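Long-range contact in HpcE (Thermus thermophilus, PDB 1WZO), which probably catalyses the isomerisation of 2-hydroxyhepta-2,4-diene-1,7-dioate, as a member of the fumarylacetoacetate hydrolase family: residues Tyr87-Leu100 and Ile219-Ile232. Residues are numbered along the deposited sequence; the frame is centred on the assembly and turned at random.
Sequences YPKGARFVHYEVEL and ISQVRPGDVMRLEI
Around His95 and Gln221 the two chains run antiparallel as a short non-hydrogen-bonded pair, CA to CA 4.3 Å, whereas further on strands 98-100 and 227-232 point nearly the same way, 31° apart, and meet through side chains. Two backbone bonds bracket the pair: Val222 N to Val94 O, almost straight at 170°, and Tyr96 N to Ser220 O. Gln221 CB sits over one face of the His95 ring in a CH-pi contact, while His95 ND1 hydrogen-bonds Ser220 OG at 3.0 Å. OG also meets a water bound to Tyr96 O. Ser220 CB in turn rests over the face of the Tyr96 ring, 3.5 Å from its centroid, and Val222 CG1 reaches that ring's edge. With chi1 at 70°, Tyr96 CG stands between its own backbone N and carbonyl carbon, which helps bring the ring under Ser220 CB. At the loop end, Pro224 CD covers a face of the Tyr87 ring, 3.8 Å from the centroid. A second water is gripped by four bonds: it donates to Tyr87 OH and Val222 O and accepts from Val94 N and Gln221 NE2, tying both chains together where direct pairing ends. Beyond Tyr96 the contact turns apolar: Met228 SD lies 3.8 Å from Tyr96 CB, Leu230 CD2 packs on Val98 CB at 3.7 Å, and Ile232 CD1 touches Leu100 CA. Tyr96 OH is held by Gln181, and Arg180 binds the carbonyls of Ile219 and Gln221. The contact packs strand 94-104, antiparallel to 120-131 and 210-212, against the sheet in which 227-232 lies between 237-244 and 170-175.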
loop_
_atom_site.group_PDB
_atom_site.type_symbol
_atom_site.label_atom_id
_atom_site.label_comp_id
_atom_site.label_asym_id
_atom_site.label_seq_id
_atom_site.Cartn_x
_atom_site.Cartn_y
_atom_site.Cartn_z
ATOM N N TYR B 87 15.971 -24.394 2.958
ATOM C CA TYR B 87 16.196 -25.497 2.030
ATOM C C TYR B 87 14.992 -26.448 2.071
ATOM O O TYR B 87 14.601 -26.912 3.135
ATOM C CB TYR B 87 17.486 -26.224 2.426
ATOM C CG TYR B 87 17.967 -27.261 1.436
ATOM C CD1 TYR B 87 17.382 -28.526 1.381
ATOM C CD2 TYR B 87 19.022 -26.982 0.568
ATOM C CE1 TYR B 87 17.842 -29.491 0.487
ATOM C CE2 TYR B 87 19.492 -27.940 -0.330
ATOM C CZ TYR B 87 18.897 -29.192 -0.362
ATOM O OH TYR B 87 19.369 -30.151 -1.230
ATOM N N PRO B 88 14.387 -26.741 0.906
ATOM C CA PRO B 88 13.226 -27.639 0.846
ATOM C C PRO B 88 13.533 -29.017 1.408
ATOM O O PRO B 88 14.467 -29.683 0.959
ATOM C CB PRO B 88 12.907 -27.693 -0.645
ATOM C CG PRO B 88 13.369 -26.357 -1.139
ATOM C CD PRO B 88 14.695 -26.206 -0.429
ATOM N N LYS B 89 12.739 -29.440 2.384
ATOM C CA LYS B 89 12.920 -30.743 3.017
ATOM C C LYS B 89 12.967 -31.866 1.989
ATOM O O LYS B 89 12.046 -32.018 1.188
ATOM C CB LYS B 89 11.775 -31.009 3.997
ATOM C CG LYS B 89 11.924 -32.296 4.798
ATOM C CD LYS B 89 13.111 -32.215 5.750
ATOM C CE LYS B 89 12.995 -30.997 6.662
ATOM N NZ LYS B 89 11.664 -30.948 7.327
ATOM N N GLY B 90 14.042 -32.646 2.012
ATOM C CA GLY B 90 14.174 -33.759 1.088
ATOM C C GLY B 90 14.678 -33.441 -0.311
ATOM O O GLY B 90 14.934 -34.354 -1.097
ATOM N N ALA B 91 14.813 -32.159 -0.638
ATOM C CA ALA B 91 15.296 -31.773 -1.962
ATOM C C ALA B 91 16.751 -32.203 -2.120
ATOM O O ALA B 91 17.542 -32.107 -1.180
ATOM C CB ALA B 91 15.175 -30.266 -2.147
ATOM N N ARG B 92 17.099 -32.671 -3.311
ATOM C CA ARG B 92 18.457 -33.116 -3.583
ATOM C C ARG B 92 19.271 -32.152 -4.430
ATOM O O ARG B 92 20.489 -32.086 -4.286
ATOM C CB ARG B 92 18.445 -34.480 -4.285
ATOM C CG ARG B 92 18.327 -35.676 -3.355
ATOM C CD ARG B 92 18.720 -36.952 -4.094
ATOM N NE ARG B 92 17.729 -37.323 -5.097
ATOM C CZ ARG B 92 17.998 -38.012 -6.201
ATOM N NH1 ARG B 92 19.239 -38.408 -6.462
ATOM N NH2 ARG B 92 17.020 -38.314 -7.041
ATOM N N PHE B 93 18.603 -31.408 -5.309
ATOM C CA PHE B 93 19.299 -30.488 -6.205
ATOM C C PHE B 93 18.824 -29.034 -6.153
ATOM O O PHE B 93 18.015 -28.618 -6.983
ATOM C CB PHE B 93 19.184 -30.987 -7.650
ATOM C CG PHE B 93 19.439 -32.462 -7.812
ATOM C CD1 PHE B 93 18.382 -33.362 -7.857
ATOM C CD2 PHE B 93 20.737 -32.950 -7.913
ATOM C CE1 PHE B 93 18.611 -34.734 -8.003
ATOM C CE2 PHE B 93 20.979 -34.320 -8.060
ATOM C CZ PHE B 93 19.912 -35.210 -8.105
ATOM N N VAL B 94 19.341 -28.270 -5.191
ATOM C CA VAL B 94 19.002 -26.854 -5.039
ATOM C C VAL B 94 20.204 -26.030 -5.502
ATOM O O VAL B 94 21.337 -26.302 -5.107
ATOM C CB VAL B 94 18.681 -26.511 -3.572
ATOM C CG1 VAL B 94 18.392 -25.021 -3.430
ATOM C CG2 VAL B 94 17.487 -27.321 -3.109
ATOM N N HIS B 95 19.947 -25.029 -6.337
ATOM C CA HIS B 95 21.002 -24.185 -6.895
ATOM C C HIS B 95 20.767 -22.692 -6.713
ATOM O O HIS B 95 19.623 -22.221 -6.736
ATOM C CB HIS B 95 21.130 -24.447 -8.397
ATOM C CG HIS B 95 21.558 -25.838 -8.742
ATOM N ND1 HIS B 95 22.833 -26.138 -9.170
ATOM C CD2 HIS B 95 20.880 -27.009 -8.724
ATOM C CE1 HIS B 95 22.923 -27.436 -9.399
ATOM N NE2 HIS B 95 21.751 -27.988 -9.135
ATOM N N TYR B 96 21.856 -21.945 -6.538
ATOM C CA TYR B 96 21.757 -20.497 -6.429
ATOM C C TYR B 96 21.866 -20.033 -7.878
ATOM O O TYR B 96 22.264 -20.808 -8.751
ATOM C CB TYR B 96 22.922 -19.914 -5.603
ATOM C CG TYR B 96 24.278 -19.982 -6.297
ATOM C CD1 TYR B 96 24.555 -19.194 -7.418
ATOM C CD2 TYR B 96 25.255 -20.891 -5.876
ATOM C CE1 TYR B 96 25.762 -19.316 -8.114
ATOM C CE2 TYR B 96 26.469 -21.020 -6.566
ATOM C CZ TYR B 96 26.710 -20.234 -7.684
ATOM O OH TYR B 96 27.880 -20.383 -8.397
ATOM N N GLU B 97 21.499 -18.786 -8.142
ATOM C CA GLU B 97 21.613 -18.220 -9.483
ATOM C C GLU B 97 21.921 -16.736 -9.322
ATOM O O GLU B 97 21.049 -15.956 -8.940
ATOM C CB GLU B 97 20.319 -18.413 -10.297
ATOM C CG GLU B 97 20.095 -19.854 -10.764
ATOM C CD GLU B 97 19.011 -19.996 -11.831
ATOM O OE1 GLU B 97 18.787 -21.133 -12.302
ATOM O OE2 GLU B 97 18.385 -18.985 -12.203
ATOM N N VAL B 98 23.165 -16.343 -9.592
ATOM C CA VAL B 98 23.532 -14.936 -9.461
ATOM C C VAL B 98 23.061 -14.164 -10.690
ATOM O O VAL B 98 23.428 -14.479 -11.822
ATOM C CB VAL B 98 25.075 -14.757 -9.247
ATOM C CG1 VAL B 98 25.853 -15.385 -10.390
ATOM C CG2 VAL B 98 25.407 -13.281 -9.099
ATOM N N GLU B 99 22.225 -13.156 -10.467
ATOM C CA GLU B 99 21.696 -12.385 -11.582
ATOM C C GLU B 99 21.623 -10.896 -11.324
ATOM O O GLU B 99 21.403 -10.451 -10.193
ATOM C CB GLU B 99 20.283 -12.881 -11.948
ATOM C CG GLU B 99 20.126 -14.394 -11.926
ATOM C CD GLU B 99 18.821 -14.870 -12.554
ATOM O OE1 GLU B 99 17.951 -14.028 -12.859
ATOM O OE2 GLU B 99 18.666 -16.092 -12.740
ATOM N N LEU B 100 21.816 -10.124 -12.386
ATOM C CA LEU B 100 21.708 -8.680 -12.300
ATOM C C LEU B 100 20.207 -8.405 -12.271
ATOM O O LEU B 100 19.468 -8.903 -13.126
ATOM C CB LEU B 100 22.313 -8.016 -13.540
ATOM C CG LEU B 100 22.109 -6.501 -13.672
ATOM C CD1 LEU B 100 22.848 -5.772 -12.552
ATOM C CD2 LEU B 100 22.608 -6.037 -15.039
ATOM N N ILE B 219 28.875 -24.284 -11.402
ATOM C CA ILE B 219 28.812 -25.219 -10.281
ATOM C C ILE B 219 28.073 -24.464 -9.183
ATOM O O ILE B 219 28.684 -23.886 -8.281
ATOM C CB ILE B 219 30.233 -25.599 -9.807
ATOM C CG1 ILE B 219 31.059 -26.078 -11.006
ATOM C CG2 ILE B 219 30.162 -26.693 -8.747
ATOM C CD1 ILE B 219 30.455 -27.267 -11.739
ATOM N N SER B 220 26.746 -24.492 -9.262
ATOM C CA SER B 220 25.903 -23.749 -8.334
ATOM C C SER B 220 25.073 -24.500 -7.293
ATOM O O SER B 220 24.181 -23.909 -6.678
ATOM C CB SER B 220 24.971 -22.861 -9.155
ATOM O OG SER B 220 24.291 -23.641 -10.126
ATOM N N GLN B 221 25.346 -25.782 -7.081
ATOM C CA GLN B 221 24.571 -26.532 -6.102
ATOM C C GLN B 221 24.931 -26.124 -4.678
ATOM O O GLN B 221 26.104 -25.955 -4.340
ATOM C CB GLN B 221 24.771 -28.038 -6.292
ATOM C CG GLN B 221 24.128 -28.882 -5.202
ATOM C CD GLN B 221 23.957 -30.334 -5.608
ATOM O OE1 GLN B 221 24.747 -30.869 -6.387
ATOM N NE2 GLN B 221 22.928 -30.982 -5.072
ATOM N N VAL B 222 23.908 -25.954 -3.846
ATOM C CA VAL B 222 24.117 -25.555 -2.463
ATOM C C VAL B 222 23.403 -26.499 -1.506
ATOM O O VAL B 222 22.472 -27.201 -1.894
ATOM C CB VAL B 222 23.630 -24.112 -2.231
ATOM C CG1 VAL B 222 24.518 -23.142 -2.999
ATOM C CG2 VAL B 222 22.184 -23.969 -2.686
ATOM N N ARG B 223 23.848 -26.517 -0.255
ATOM C CA ARG B 223 23.259 -27.398 0.742
ATOM C C ARG B 223 23.058 -26.700 2.083
ATOM O O ARG B 223 23.601 -25.619 2.323
ATOM C CB ARG B 223 24.159 -28.623 0.925
ATOM C CG ARG B 223 24.440 -29.369 -0.368
ATOM C CD ARG B 223 25.376 -30.541 -0.133
ATOM N NE ARG B 223 25.647 -31.279 -1.363
ATOM C CZ ARG B 223 26.296 -30.782 -2.412
ATOM N NH1 ARG B 223 26.751 -29.534 -2.390
ATOM N NH2 ARG B 223 26.488 -31.535 -3.488
ATOM N N PRO B 224 22.262 -27.307 2.977
ATOM C CA PRO B 224 22.017 -26.710 4.292
ATOM C C PRO B 224 23.344 -26.389 4.975
ATOM O O PRO B 224 24.265 -27.205 4.956
ATOM C CB PRO B 224 21.242 -27.800 5.026
ATOM C CG PRO B 224 20.463 -28.444 3.923
ATOM C CD PRO B 224 21.499 -28.560 2.822
ATOM N N GLY B 225 23.441 -25.204 5.567
ATOM C CA GLY B 225 24.666 -24.821 6.241
ATOM C C GLY B 225 25.570 -23.928 5.411
ATOM O O GLY B 225 26.396 -23.197 5.961
ATOM N N ASP B 226 25.428 -23.977 4.091
ATOM C CA ASP B 226 26.256 -23.144 3.225
ATOM C C ASP B 226 25.905 -21.673 3.367
ATOM O O ASP B 226 24.765 -21.321 3.677
ATOM C CB ASP B 226 26.088 -23.533 1.754
ATOM C CG ASP B 226 26.677 -24.887 1.432
ATOM O OD1 ASP B 226 27.540 -25.357 2.205
ATOM O OD2 ASP B 226 26.284 -25.471 0.395
ATOM N N VAL B 227 26.899 -20.819 3.138
ATOM C CA VAL B 227 26.717 -19.377 3.192
ATOM C C VAL B 227 26.984 -18.868 1.782
ATOM O O VAL B 227 28.108 -18.946 1.281
ATOM C CB VAL B 227 27.698 -18.712 4.185
ATOM C CG1 VAL B 227 27.528 -17.200 4.157
ATOM C CG2 VAL B 227 27.442 -19.238 5.592
ATOM N N MET B 228 25.941 -18.371 1.130
ATOM C CA MET B 228 26.075 -17.874 -0.229
ATOM C C MET B 228 26.373 -16.384 -0.251
ATOM O O MET B 228 25.708 -15.595 0.427
ATOM C CB MET B 228 24.790 -18.149 -1.017
ATOM C CG MET B 228 24.399 -19.616 -1.068
ATOM S SD MET B 228 22.773 -19.871 -1.827
ATOM C CE MET B 228 21.738 -19.097 -0.598
ATOM N N ARG B 229 27.391 -16.004 -1.019
ATOM C CA ARG B 229 27.748 -14.601 -1.154
ATOM C C ARG B 229 27.862 -14.292 -2.637
ATOM O O ARG B 229 28.787 -14.746 -3.316
ATOM C CB ARG B 229 29.075 -14.285 -0.457
ATOM C CG ARG B 229 29.360 -12.791 -0.371
ATOM C CD ARG B 229 30.716 -12.523 0.253
ATOM N NE ARG B 229 31.808 -12.915 -0.630
ATOM C CZ ARG B 229 32.937 -13.482 -0.217
ATOM N NH1 ARG B 229 33.121 -13.734 1.073
ATOM N NH2 ARG B 229 33.888 -13.788 -1.092
ATOM N N LEU B 230 26.902 -13.524 -3.136
ATOM C CA LEU B 230 26.877 -13.149 -4.536
ATOM C C LEU B 230 27.361 -11.717 -4.693
ATOM O O LEU B 230 27.015 -10.840 -3.902
ATOM C CB LEU B 230 25.455 -13.294 -5.095
ATOM C CG LEU B 230 25.033 -14.698 -5.542
ATOM C CD1 LEU B 230 25.328 -15.720 -4.453
ATOM C CD2 LEU B 230 23.546 -14.686 -5.892
ATOM N N GLU B 231 28.165 -11.490 -5.723
ATOM C CA GLU B 231 28.706 -10.165 -5.983
ATOM C C GLU B 231 28.596 -9.794 -7.451
ATOM O O GLU B 231 28.739 -10.638 -8.332
ATOM C CB GLU B 231 30.177 -10.102 -5.547
ATOM C CG GLU B 231 30.391 -10.156 -4.042
ATOM C CD GLU B 231 31.868 -10.193 -3.656
ATOM O OE1 GLU B 231 32.670 -9.477 -4.291
ATOM O OE2 GLU B 231 32.223 -10.930 -2.714
ATOM N N ILE B 232 28.305 -8.524 -7.702
ATOM C CA ILE B 232 28.214 -8.011 -9.056
ATOM C C ILE B 232 28.963 -6.689 -9.054
ATOM O O ILE B 232 28.815 -5.880 -8.137
ATOM C CB ILE B 232 26.760 -7.763 -9.506
ATOM C CG1 ILE B 232 25.979 -9.083 -9.516
ATOM C CG2 ILE B 232 26.754 -7.154 -10.900
ATOM C CD1 ILE B 232 24.570 -8.961 -10.106
HETATM O O HOH W 1 21.314 -29.417 -3.372
HETATM O O HOH W 2 23.359 -21.262 -11.409
#